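Local structure of thymine dioxygenase (Neurospora crassa, 5C3Q) at residues A[187-192]-A[291-296]; A[194-199]-A[286-291]; A[214-219]-A[271-276]. The protein probably hydroxylates the methyl group of thymine, as a metal- and 2-oxoglutarate-dependent dioxygenase. All blocks are in the same frame, centred on the assembly; numbering follows the deposited sequence.

In the fold
Interactions 1 and 2 are two parts of one strand pair, 190-200 against 284-295, with centres about 19 Å apart; interaction 3 belongs to the facing four-stranded sheet, its centre about 16 Å from either. 2-Oxoglutarate lies between the sheets: interaction 2 grips the carboxylate remote from the metal (O3, O4), interaction 1 donates to the metal-bound one (through O2) from Arg192, and interaction 3 holds the nickel ion that it chelates. Thymine lies between Phe294 of interaction 1 and Tyr219 of interaction 3, its CM5 4.6 Å from the nickel. Interactions 1 and 3 touch where Phe294 CE1 lies 4.0 Å from Asp218 OD2, and interactions 2 and 3 where Arg288 NH1 packs against Val275 CG1 at 3.8 Å.

Interaction 1: A[187-192]-A[291-296]; sequences GDNILR and IAYFCN. With TDR (thymine), chain G; AKG (2-oxoglutaric acid), chain F; EDO (1,2-ethanediol), chain I.
Where the regular pairing of Ile190 with Phe294 ends, the side chain of Asn189 takes over from the backbone and bridges to residues on both sides of Phe294. Its OD1 accepts from Asn296 N at 3.0 Å, the donor tilted out of the carbonyl plane, while ND2 donates a hydrogen bond to Tyr293 OH at 2.9 Å, close to the amide plane. An amide suits this place because it offers an acceptor and a donor at once. With an alanine here, the Asn296 amide and the Tyr293 hydroxyl would probably both lose a mate, and the strand end is likely to become less firmly fixed. The Asn296 side chain adds a bond of its own, ND2 to Asp188 O at 3.1 Å.

On the face of the sheet that carries Ile190, Arg192 and Ala292, Phe294 presents its flat ring to the substrate: thymine C4 lies 3.4 Å above the ring plane, over its centre. Arg192 NE meets the ring edge, the guanidinium turned 80° to it. The bend at chi3 (-100°) helps direct NH1 to 2-oxoglutarate O2 at 2.9 Å, while NE forms a salt bridge with Glu124. The pair belongs to the double-stranded beta-helix of 2-oxoglutarate oxygenases, whose inner face holds the active site.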
loop_
_atom_site.group_PDB
_atom_site.type_symbol
_atom_site.label_atom_id
_atom_site.label_comp_id
_atom_site.label_asym_id
_atom_site.label_seq_id
_atom_site.Cartn_x
_atom_site.Cartn_y
_atom_site.Cartn_z
ATOM N N GLY A 187 10.312 12.259 -0.636
ATOM C CA GLY A 187 9.804 11.147 -1.431
ATOM C C GLY A 187 10.484 9.833 -1.092
ATOM O O GLY A 187 10.835 9.063 -1.986
ATOM N N ASP A 188 10.656 9.574 0.203
ATOM C CA ASP A 188 11.242 8.325 0.691
ATOM C C ASP A 188 10.193 7.212 0.648
ATOM O O ASP A 188 9.885 6.589 1.657
ATOM C CB ASP A 188 11.777 8.506 2.119
ATOM C CG ASP A 188 13.049 9.325 2.170
ATOM O OD1 ASP A 188 13.899 9.174 1.271
ATOM O OD2 ASP A 188 13.207 10.116 3.118
ATOM N N ASN A 189 9.679 6.961 -0.549
ATOM C CA ASN A 189 8.563 6.058 -0.763
ATOM C C ASN A 189 9.030 4.769 -1.432
ATOM O O ASN A 189 10.148 4.701 -1.953
ATOM C CB ASN A 189 7.524 6.771 -1.626
ATOM C CG ASN A 189 7.087 8.097 -1.026
ATOM O OD1 ASN A 189 6.977 8.231 0.196
ATOM N ND2 ASN A 189 6.854 9.089 -1.877
ATOM N N ILE A 190 8.183 3.744 -1.406
ATOM C CA ILE A 190 8.500 2.469 -2.039
ATOM C C ILE A 190 7.391 2.087 -3.012
ATOM O O ILE A 190 6.218 1.997 -2.639
ATOM C CB ILE A 190 8.721 1.345 -1.003
ATOM C CG1 ILE A 190 9.964 1.631 -0.147
ATOM C CG2 ILE A 190 8.841 -0.017 -1.678
ATOM C CD1 ILE A 190 11.290 1.521 -0.876
ATOM N N LEU A 191 7.778 1.886 -4.266
ATOM C CA LEU A 191 6.867 1.439 -5.308
ATOM C C LEU A 191 6.944 -0.084 -5.372
ATOM O O LEU A 191 7.947 -0.641 -5.824
ATOM C CB LEU A 191 7.255 2.082 -6.644
ATOM C CG LEU A 191 6.600 1.623 -7.945
ATOM C CD1 LEU A 191 5.093 1.789 -7.895
ATOM C CD2 LEU A 191 7.186 2.409 -9.109
ATOM N N ARG A 192 5.896 -0.749 -4.888
ATOM C CA ARG A 192 5.833 -2.208 -4.884
ATOM C C ARG A 192 4.941 -2.727 -6.013
ATOM O O ARG A 192 3.715 -2.586 -5.968
ATOM C CB ARG A 192 5.320 -2.720 -3.537
ATOM C CG ARG A 192 5.239 -4.238 -3.443
ATOM C CD ARG A 192 4.595 -4.701 -2.150
ATOM N NE ARG A 192 5.576 -5.111 -1.153
ATOM C CZ ARG A 192 5.282 -5.643 0.030
ATOM N NH1 ARG A 192 4.017 -5.833 0.399
ATOM N NH2 ARG A 192 6.264 -5.987 0.856
ATOM N N ILE A 291 -0.408 -2.729 -7.741
ATOM C CA ILE A 291 0.737 -1.897 -7.454
ATOM C C ILE A 291 0.450 -1.163 -6.150
ATOM O O ILE A 291 -0.526 -0.405 -6.054
ATOM C CB ILE A 291 1.005 -0.887 -8.589
ATOM C CG1 ILE A 291 1.190 -1.624 -9.922
ATOM C CG2 ILE A 291 2.226 -0.036 -8.257
ATOM C CD1 ILE A 291 1.374 -0.722 -11.125
ATOM N N ALA A 292 1.288 -1.407 -5.149
ATOM C CA ALA A 292 1.211 -0.695 -3.883
ATOM C C ALA A 292 2.327 0.332 -3.823
ATOM O O ALA A 292 3.512 -0.020 -3.824
ATOM C CB ALA A 292 1.323 -1.662 -2.719
ATOM N N TYR A 293 1.951 1.606 -3.776
ATOM C CA TYR A 293 2.915 2.670 -3.577
ATOM C C TYR A 293 2.882 3.098 -2.107
ATOM O O TYR A 293 1.978 3.820 -1.666
ATOM C CB TYR A 293 2.624 3.838 -4.519
ATOM C CG TYR A 293 3.683 4.913 -4.518
ATOM C CD1 TYR A 293 4.799 4.818 -5.339
ATOM C CD2 TYR A 293 3.562 6.029 -3.701
ATOM C CE1 TYR A 293 5.770 5.805 -5.347
ATOM C CE2 TYR A 293 4.524 7.026 -3.701
ATOM C CZ TYR A 293 5.628 6.909 -4.527
ATOM O OH TYR A 293 6.591 7.893 -4.533
ATOM N N PHE A 294 3.865 2.622 -1.348
ATOM C CA PHE A 294 3.960 2.928 0.077
ATOM C C PHE A 294 4.544 4.320 0.254
ATOM O O PHE A 294 5.694 4.572 -0.126
ATOM C CB PHE A 294 4.855 1.913 0.793
ATOM C CG PHE A 294 4.366 0.497 0.697
ATOM C CD1 PHE A 294 3.122 0.149 1.199
ATOM C CD2 PHE A 294 5.152 -0.488 0.124
ATOM C CE1 PHE A 294 2.669 -1.157 1.126
ATOM C CE2 PHE A 294 4.707 -1.795 0.049
ATOM C CZ PHE A 294 3.464 -2.130 0.548
ATOM N N CYS A 295 3.745 5.224 0.808
ATOM C CA CYS A 295 4.213 6.565 1.117
ATOM C C CYS A 295 4.683 6.637 2.563
ATOM O O CYS A 295 4.049 6.075 3.467
ATOM C CB CYS A 295 3.119 7.592 0.878
ATOM S SG CYS A 295 2.385 7.529 -0.768
ATOM N N ASN A 296 5.802 7.330 2.768
ATOM C CA ASN A 296 6.391 7.498 4.087
ATOM C C ASN A 296 6.740 8.955 4.347
ATOM O O ASN A 296 7.015 9.703 3.411
ATOM C CB ASN A 296 7.673 6.668 4.192
ATOM C CG ASN A 296 7.419 5.173 4.060
ATOM O OD1 ASN A 296 6.627 4.603 4.806
ATOM N ND2 ASN A 296 8.100 4.532 3.120
HETATM N N1 TDR G . 6.787 -2.767 2.826
HETATM C C2 TDR G . 6.871 -1.341 3.049
HETATM O O2 TDR G . 7.871 -0.734 2.717
HETATM N N3 TDR G . 5.766 -0.642 3.663
HETATM C C4 TDR G . 4.586 -1.345 4.049
HETATM O O4 TDR G . 3.672 -0.723 4.562
HETATM C C5 TDR G . 4.491 -2.798 3.830
HETATM C CM5 TDR G . 3.283 -3.589 4.218
HETATM C C6 TDR G . 5.622 -3.495 3.211
HETATM C C1 AKG F . 0.491 -4.732 0.293
HETATM O O1 AKG F . 0.802 -4.212 1.397
HETATM O O2 AKG F . 1.358 -5.042 -0.550
HETATM C C2 AKG F . -0.924 -4.993 -0.015
HETATM O O5 AKG F . -1.774 -4.849 0.860
HETATM C C3 AKG F . -1.317 -5.443 -1.409
HETATM C C4 AKG F . -2.835 -5.496 -1.556
HETATM C C5 AKG F . -3.247 -5.859 -2.963
HETATM O O3 AKG F . -4.376 -5.491 -3.351
HETATM O O4 AKG F . -2.474 -6.516 -3.693
HETATM C C1 EDO I . 10.133 -7.566 0.422
HETATM O O1 EDO I . 8.852 -6.978 0.181
HETATM C C2 EDO I . 9.973 -8.968 0.993
HETATM O O2 EDO I . 9.870 -8.932 2.419
HETATM O O HOH W 1 9.048 11.152 2.108
#

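Interaction 2: A[194-199]-A[286-291]; sequences LHYPAV and PPRYSI. With AKG (2-oxoglutaric acid), chain F.
Tyr196 and Arg288 form a hydrogen-bonded antiparallel pair in the double-stranded beta-helix, their side chains running alongside each other towards 2-oxoglutarate. Arg288 CB begins 4.0 Å from Tyr196 CB, and CG passes Tyr196 CD1. With its own CG turned anti to the backbone N (chi1 173°), Arg288 stays extended through CD to NE, giving the length needed to reach the cosubstrate. CZ then faces the carboxylate: NH1 donates to O4 at 2.9 Å and NH2 to O3 at 2.8 Å, a two-pronged grip that suits arginine. NH1 also lies against Tyr196 CE1, with the ring and guanidinium planes 54° apart, while Gln227 gives NH2 a second partner. Arg288 and Ser290 match the Arg-X-Ser pattern by which many members of this family bind the cosubstrate.

On the opposite sheet face, His195 and Tyr289 lie side by side, their rings near parallel (22°) but slid apart, with centroids 4.9 Å from each other. A water joins His195 NE2 to Tyr289 OH, and His195 ND1 is bonded to Glu121. Back at the carboxylate, O4 is held three times: besides Arg288 NH1, it accepts from Tyr196 OH at 2.7 Å and from Ser290 OG at 2.7 Å.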
loop_
_atom_site.group_PDB
_atom_site.type_symbol
_atom_site.label_atom_id
_atom_site.label_comp_id
_atom_site.label_asym_id
_atom_site.label_seq_id
_atom_site.Cartn_x
_atom_site.Cartn_y
_atom_site.Cartn_z
ATOM N N LEU A 194 3.284 -5.849 -7.737
ATOM C CA LEU A 194 2.820 -7.150 -7.259
ATOM C C LEU A 194 2.220 -7.981 -8.383
ATOM O O LEU A 194 1.441 -7.483 -9.197
ATOM C CB LEU A 194 1.778 -6.978 -6.155
ATOM C CG LEU A 194 2.322 -6.546 -4.791
ATOM C CD1 LEU A 194 1.266 -5.801 -3.983
ATOM C CD2 LEU A 194 2.840 -7.754 -4.030
ATOM N N HIS A 195 2.586 -9.256 -8.404
ATOM C CA HIS A 195 1.993 -10.223 -9.304
ATOM C C HIS A 195 1.593 -11.454 -8.499
ATOM O O HIS A 195 2.424 -12.073 -7.837
ATOM C CB HIS A 195 2.977 -10.586 -10.418
ATOM C CG HIS A 195 2.564 -11.773 -11.226
ATOM N ND1 HIS A 195 3.382 -12.865 -11.409
ATOM C CD2 HIS A 195 1.416 -12.047 -11.890
ATOM C CE1 HIS A 195 2.760 -13.759 -12.157
ATOM N NE2 HIS A 195 1.565 -13.286 -12.461
ATOM N N TYR A 196 0.306 -11.780 -8.541
ATOM C CA TYR A 196 -0.215 -12.972 -7.893
ATOM C C TYR A 196 -0.503 -13.981 -9.002
ATOM O O TYR A 196 -1.480 -13.826 -9.729
ATOM C CB TYR A 196 -1.492 -12.645 -7.115
ATOM C CG TYR A 196 -1.331 -11.572 -6.057
ATOM C CD1 TYR A 196 -1.497 -10.224 -6.366
ATOM C CD2 TYR A 196 -1.021 -11.906 -4.745
ATOM C CE1 TYR A 196 -1.347 -9.240 -5.393
ATOM C CE2 TYR A 196 -0.880 -10.935 -3.768
ATOM C CZ TYR A 196 -1.043 -9.604 -4.096
ATOM O OH TYR A 196 -0.903 -8.647 -3.118
ATOM N N PRO A 197 0.362 -15.004 -9.162
ATOM C CA PRO A 197 0.201 -15.932 -10.289
ATOM C C PRO A 197 -1.162 -16.618 -10.359
ATOM O O PRO A 197 -1.840 -16.783 -9.339
ATOM C CB PRO A 197 1.295 -16.983 -10.046
ATOM C CG PRO A 197 2.317 -16.289 -9.221
ATOM C CD PRO A 197 1.560 -15.316 -8.363
ATOM N N ALA A 198 -1.555 -17.001 -11.570
ATOM C CA ALA A 198 -2.747 -17.805 -11.765
ATOM C C ALA A 198 -2.639 -19.021 -10.862
ATOM O O ALA A 198 -1.577 -19.634 -10.768
ATOM C CB ALA A 198 -2.872 -18.234 -13.220
ATOM N N VAL A 199 -3.728 -19.355 -10.178
ATOM C CA VAL A 199 -3.720 -20.467 -9.236
ATOM C C VAL A 199 -5.059 -21.197 -9.266
ATOM O O VAL A 199 -6.115 -20.570 -9.364
ATOM C CB VAL A 199 -3.383 -19.982 -7.804
ATOM C CG1 VAL A 199 -4.335 -18.879 -7.348
ATOM C CG2 VAL A 199 -3.379 -21.147 -6.820
ATOM N N PRO A 286 -7.359 -16.417 -12.554
ATOM C CA PRO A 286 -6.316 -15.861 -13.426
ATOM C C PRO A 286 -5.277 -15.044 -12.650
ATOM O O PRO A 286 -5.455 -14.802 -11.458
ATOM C CB PRO A 286 -7.094 -14.957 -14.396
ATOM C CG PRO A 286 -8.540 -15.256 -14.185
ATOM C CD PRO A 286 -8.674 -15.803 -12.800
ATOM N N PRO A 287 -4.188 -14.628 -13.320
ATOM C CA PRO A 287 -3.205 -13.787 -12.640
ATOM C C PRO A 287 -3.813 -12.472 -12.146
ATOM O O PRO A 287 -4.635 -11.879 -12.845
ATOM C CB PRO A 287 -2.161 -13.514 -13.730
ATOM C CG PRO A 287 -2.349 -14.602 -14.732
ATOM C CD PRO A 287 -3.812 -14.889 -14.720
ATOM N N ARG A 288 -3.427 -12.043 -10.947
ATOM C CA ARG A 288 -3.828 -10.743 -10.419
ATOM C C ARG A 288 -2.609 -9.820 -10.328
ATOM O O ARG A 288 -1.550 -10.212 -9.821
ATOM C CB ARG A 288 -4.493 -10.890 -9.044
ATOM C CG ARG A 288 -4.794 -9.573 -8.338
ATOM C CD ARG A 288 -5.704 -9.769 -7.136
ATOM N NE ARG A 288 -6.170 -8.499 -6.579
ATOM C CZ ARG A 288 -5.483 -7.726 -5.736
ATOM N NH1 ARG A 288 -4.267 -8.071 -5.325
ATOM N NH2 ARG A 288 -6.019 -6.587 -5.302
ATOM N N TYR A 289 -2.769 -8.598 -10.827
ATOM C CA TYR A 289 -1.740 -7.573 -10.730
ATOM C C TYR A 289 -2.234 -6.434 -9.873
ATOM O O TYR A 289 -3.370 -5.974 -10.018
ATOM C CB TYR A 289 -1.374 -7.027 -12.106
ATOM C CG TYR A 289 -0.720 -8.048 -12.987
ATOM C CD1 TYR A 289 0.650 -8.265 -12.927
ATOM C CD2 TYR A 289 -1.472 -8.809 -13.872
ATOM C CE1 TYR A 289 1.258 -9.214 -13.728
ATOM C CE2 TYR A 289 -0.875 -9.761 -14.683
ATOM C CZ TYR A 289 0.490 -9.959 -14.605
ATOM O OH TYR A 289 1.087 -10.903 -15.402
ATOM N N SER A 290 -1.374 -5.982 -8.973
ATOM C CA SER A 290 -1.609 -4.742 -8.260
ATOM C C SER A 290 -0.293 -4.005 -8.087
ATOM O O SER A 290 0.794 -4.568 -8.285
ATOM C CB SER A 290 -2.273 -5.002 -6.903
ATOM O OG SER A 290 -1.418 -5.725 -6.038
ATOM N N ILE A 291 -0.408 -2.729 -7.741
ATOM C CA ILE A 291 0.737 -1.897 -7.454
ATOM C C ILE A 291 0.450 -1.163 -6.150
ATOM O O ILE A 291 -0.526 -0.405 -6.054
ATOM C CB ILE A 291 1.005 -0.887 -8.589
ATOM C CG1 ILE A 291 1.190 -1.624 -9.922
ATOM C CG2 ILE A 291 2.226 -0.036 -8.257
ATOM C CD1 ILE A 291 1.374 -0.722 -11.125
HETATM C C1 AKG F . 0.491 -4.732 0.293
HETATM O O1 AKG F . 0.802 -4.212 1.397
HETATM O O2 AKG F . 1.358 -5.042 -0.550
HETATM C C2 AKG F . -0.924 -4.993 -0.015
HETATM O O5 AKG F . -1.774 -4.849 0.860
HETATM C C3 AKG F . -1.317 -5.443 -1.409
HETATM C C4 AKG F . -2.835 -5.496 -1.556
HETATM C C5 AKG F . -3.247 -5.859 -2.963
HETATM O O3 AKG F . -4.376 -5.491 -3.351
HETATM O O4 AKG F . -2.474 -6.516 -3.693
HETATM O O HOH W 2 1.079 -14.149 -14.996
#

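Interaction 3: A[214-219]-A[271-276]; sequences GEHTDY and TVHRVV. With NI (nickel (II) ion), chain E; TDR (thymine), chain G; AKG (2-oxoglutaric acid), chain F; EDO (1,2-ethanediol), chain H.
His273 and His216 pair across the strands by two backbone hydrogen bonds and bring both imidazoles to the same nickel ion, each NE2 2.2 Å from it. Both have CG between the backbone N and the carbonyl carbon (chi1 52° and 63°), which swings the rings towards the metal; their planes meet obliquely at 55°. Each ND1 donates to a carbonyl two residues earlier, His216 to Gly214 O at 2.7 Å and His273 to Thr271 O at 2.9 Å, fixing the ring's rotation and leaving NE2 turned to the metal. Asp218 OD1 completes the His-X-Asp...His facial triad characteristic of this family, its carboxylate at about a right angle to the His273 ring. Asp218 OD2, the oxygen not bound to the metal, is held by Thr223 and Asn255. 2-Oxoglutarate O1 and O5 and a water fill the other three positions.

Glu215 takes no part in the metal site: its CB packs on Val272 CG1 at 3.9 Å, and a water links its OE1 to Arg274 NH1, as befits a charged residue at an exposed site. Strand 213-216 lies at the edge of its sheet, with 273-275 between it and 233-236, where Gln234 is hydrogen-bonded to Arg274. Helix 323-332 packs against Thr217 and Tyr219.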
loop_
_atom_site.group_PDB
_atom_site.type_symbol
_atom_site.label_atom_id
_atom_site.label_comp_id
_atom_site.label_asym_id
_atom_site.label_seq_id
_atom_site.Cartn_x
_atom_site.Cartn_y
_atom_site.Cartn_z
ATOM N N GLY A 214 -1.013 -12.223 3.154
ATOM C CA GLY A 214 -1.397 -12.361 4.559
ATOM C C GLY A 214 -1.892 -11.066 5.175
ATOM O O GLY A 214 -1.487 -9.976 4.763
ATOM N N GLU A 215 -2.776 -11.187 6.164
ATOM C CA GLU A 215 -3.313 -10.024 6.856
ATOM C C GLU A 215 -2.203 -9.199 7.510
ATOM O O GLU A 215 -1.238 -9.740 8.059
ATOM C CB GLU A 215 -4.378 -10.424 7.886
ATOM C CG GLU A 215 -3.890 -11.274 9.052
ATOM C CD GLU A 215 -4.996 -11.572 10.051
ATOM O OE1 GLU A 215 -6.159 -11.724 9.630
ATOM O OE2 GLU A 215 -4.703 -11.667 11.262
ATOM N N HIS A 216 -2.342 -7.882 7.432
ATOM C CA HIS A 216 -1.335 -6.978 7.959
ATOM C C HIS A 216 -1.870 -5.557 7.989
ATOM O O HIS A 216 -2.941 -5.275 7.442
ATOM C CB HIS A 216 -0.102 -7.011 7.060
ATOM C CG HIS A 216 -0.377 -6.520 5.679
ATOM N ND1 HIS A 216 -1.094 -7.255 4.762
ATOM C CD2 HIS A 216 -0.077 -5.350 5.073
ATOM C CE1 HIS A 216 -1.207 -6.568 3.642
ATOM N NE2 HIS A 216 -0.601 -5.409 3.805
ATOM N N THR A 217 -1.120 -4.677 8.640
ATOM C CA THR A 217 -1.288 -3.239 8.488
ATOM C C THR A 217 -0.079 -2.701 7.728
ATOM O O THR A 217 1.027 -3.261 7.823
ATOM C CB THR A 217 -1.398 -2.525 9.849
ATOM O OG1 THR A 217 -0.255 -2.830 10.656
ATOM C CG2 THR A 217 -2.662 -2.948 10.590
ATOM N N ASP A 218 -0.288 -1.635 6.961
ATOM C CA ASP A 218 0.810 -0.945 6.287
ATOM C C ASP A 218 1.546 -0.071 7.297
ATOM O O ASP A 218 0.980 0.300 8.329
ATOM C CB ASP A 218 0.297 -0.105 5.112
ATOM C CG ASP A 218 -0.199 -0.953 3.940
ATOM O OD1 ASP A 218 -0.061 -2.196 3.951
ATOM O OD2 ASP A 218 -0.730 -0.363 2.982
ATOM N N TYR A 219 2.799 0.267 6.994
ATOM C CA TYR A 219 3.705 0.863 7.982
ATOM C C TYR A 219 3.759 2.389 7.983
ATOM O O TYR A 219 4.003 2.996 9.035
ATOM C CB TYR A 219 5.142 0.364 7.767
ATOM C CG TYR A 219 5.323 -1.129 7.629
ATOM C CD1 TYR A 219 4.486 -2.033 8.285
ATOM C CD2 TYR A 219 6.369 -1.643 6.866
ATOM C CE1 TYR A 219 4.670 -3.398 8.157
ATOM C CE2 TYR A 219 6.560 -3.007 6.737
ATOM C CZ TYR A 219 5.711 -3.877 7.382
ATOM O OH TYR A 219 5.907 -5.233 7.254
ATOM N N THR A 271 -5.887 0.225 9.097
ATOM C CA THR A 271 -6.817 -0.903 9.148
ATOM C C THR A 271 -6.213 -2.159 8.539
ATOM O O THR A 271 -5.499 -2.096 7.531
ATOM C CB THR A 271 -8.125 -0.530 8.426
ATOM O OG1 THR A 271 -8.645 0.664 9.020
ATOM C CG2 THR A 271 -9.173 -1.630 8.528
ATOM N N VAL A 272 -6.518 -3.294 9.162
ATOM C CA VAL A 272 -6.000 -4.588 8.746
ATOM C C VAL A 272 -6.647 -4.971 7.420
ATOM O O VAL A 272 -7.856 -4.805 7.240
ATOM C CB VAL A 272 -6.279 -5.672 9.811
ATOM C CG1 VAL A 272 -5.847 -7.056 9.331
ATOM C CG2 VAL A 272 -5.571 -5.330 11.122
ATOM N N HIS A 273 -5.830 -5.470 6.497
ATOM C CA HIS A 273 -6.304 -5.922 5.200
ATOM C C HIS A 273 -5.476 -7.105 4.700
ATOM O O HIS A 273 -4.401 -7.392 5.223
ATOM C CB HIS A 273 -6.280 -4.771 4.188
ATOM C CG HIS A 273 -4.968 -4.061 4.111
ATOM N ND1 HIS A 273 -4.486 -3.272 5.135
ATOM C CD2 HIS A 273 -4.034 -4.024 3.135
ATOM C CE1 HIS A 273 -3.309 -2.782 4.790
ATOM N NE2 HIS A 273 -3.014 -3.225 3.583
ATOM N N ARG A 274 -6.001 -7.791 3.688
ATOM C CA ARG A 274 -5.386 -8.999 3.156
ATOM C C ARG A 274 -5.851 -9.203 1.722
ATOM O O ARG A 274 -6.726 -8.480 1.242
ATOM C CB ARG A 274 -5.766 -10.216 4.007
ATOM C CG ARG A 274 -7.215 -10.658 3.859
ATOM C CD ARG A 274 -7.601 -11.713 4.879
ATOM N NE ARG A 274 -8.965 -12.188 4.659
ATOM C CZ ARG A 274 -9.525 -13.216 5.291
ATOM N NH1 ARG A 274 -8.850 -13.907 6.202
ATOM N NH2 ARG A 274 -10.771 -13.564 4.999
ATOM N N VAL A 275 -5.262 -10.185 1.045
ATOM C CA VAL A 275 -5.743 -10.605 -0.266
ATOM C C VAL A 275 -5.982 -12.112 -0.238
ATOM O O VAL A 275 -5.080 -12.882 0.088
ATOM C CB VAL A 275 -4.766 -10.252 -1.404
ATOM C CG1 VAL A 275 -5.388 -10.573 -2.759
ATOM C CG2 VAL A 275 -4.388 -8.778 -1.354
ATOM N N VAL A 276 -7.204 -12.513 -0.579
ATOM C CA VAL A 276 -7.596 -13.920 -0.601
ATOM C C VAL A 276 -8.080 -14.278 -2.001
ATOM O O VAL A 276 -7.878 -13.512 -2.944
ATOM C CB VAL A 276 -8.683 -14.228 0.461
ATOM C CG1 VAL A 276 -8.130 -13.993 1.858
ATOM C CG2 VAL A 276 -9.942 -13.394 0.238
HETATM NI NI NI E . -1.046 -3.625 2.576
HETATM N N1 TDR G . 6.787 -2.767 2.826
HETATM C C2 TDR G . 6.871 -1.341 3.049
HETATM O O2 TDR G . 7.871 -0.734 2.717
HETATM N N3 TDR G . 5.766 -0.642 3.663
HETATM C C4 TDR G . 4.586 -1.345 4.049
HETATM O O4 TDR G . 3.672 -0.723 4.562
HETATM C C5 TDR G . 4.491 -2.798 3.830
HETATM C CM5 TDR G . 3.283 -3.589 4.218
HETATM C C6 TDR G . 5.622 -3.495 3.211
HETATM C C1 AKG F . 0.491 -4.732 0.293
HETATM O O1 AKG F . 0.802 -4.212 1.397
HETATM O O2 AKG F . 1.358 -5.042 -0.550
HETATM C C2 AKG F . -0.924 -4.993 -0.015
HETATM O O5 AKG F . -1.774 -4.849 0.860
HETATM C C3 AKG F . -1.317 -5.443 -1.409
HETATM C C4 AKG F . -2.835 -5.496 -1.556
HETATM C C5 AKG F . -3.247 -5.859 -2.963
HETATM O O3 AKG F . -4.376 -5.491 -3.351
HETATM O O4 AKG F . -2.474 -6.516 -3.693
HETATM C C1 EDO H . -11.995 0.149 10.925
HETATM O O1 EDO H . -12.509 -0.759 11.907
HETATM C C2 EDO H . -10.898 0.993 11.563
HETATM O O2 EDO H . -9.663 0.264 11.596
HETATM O O HOH W 3 -6.465 -13.684 7.514
HETATM O O HOH W 4 -2.892 -0.449 7.088
HETATM O O HOH W 5 -1.416 -1.969 1.162
#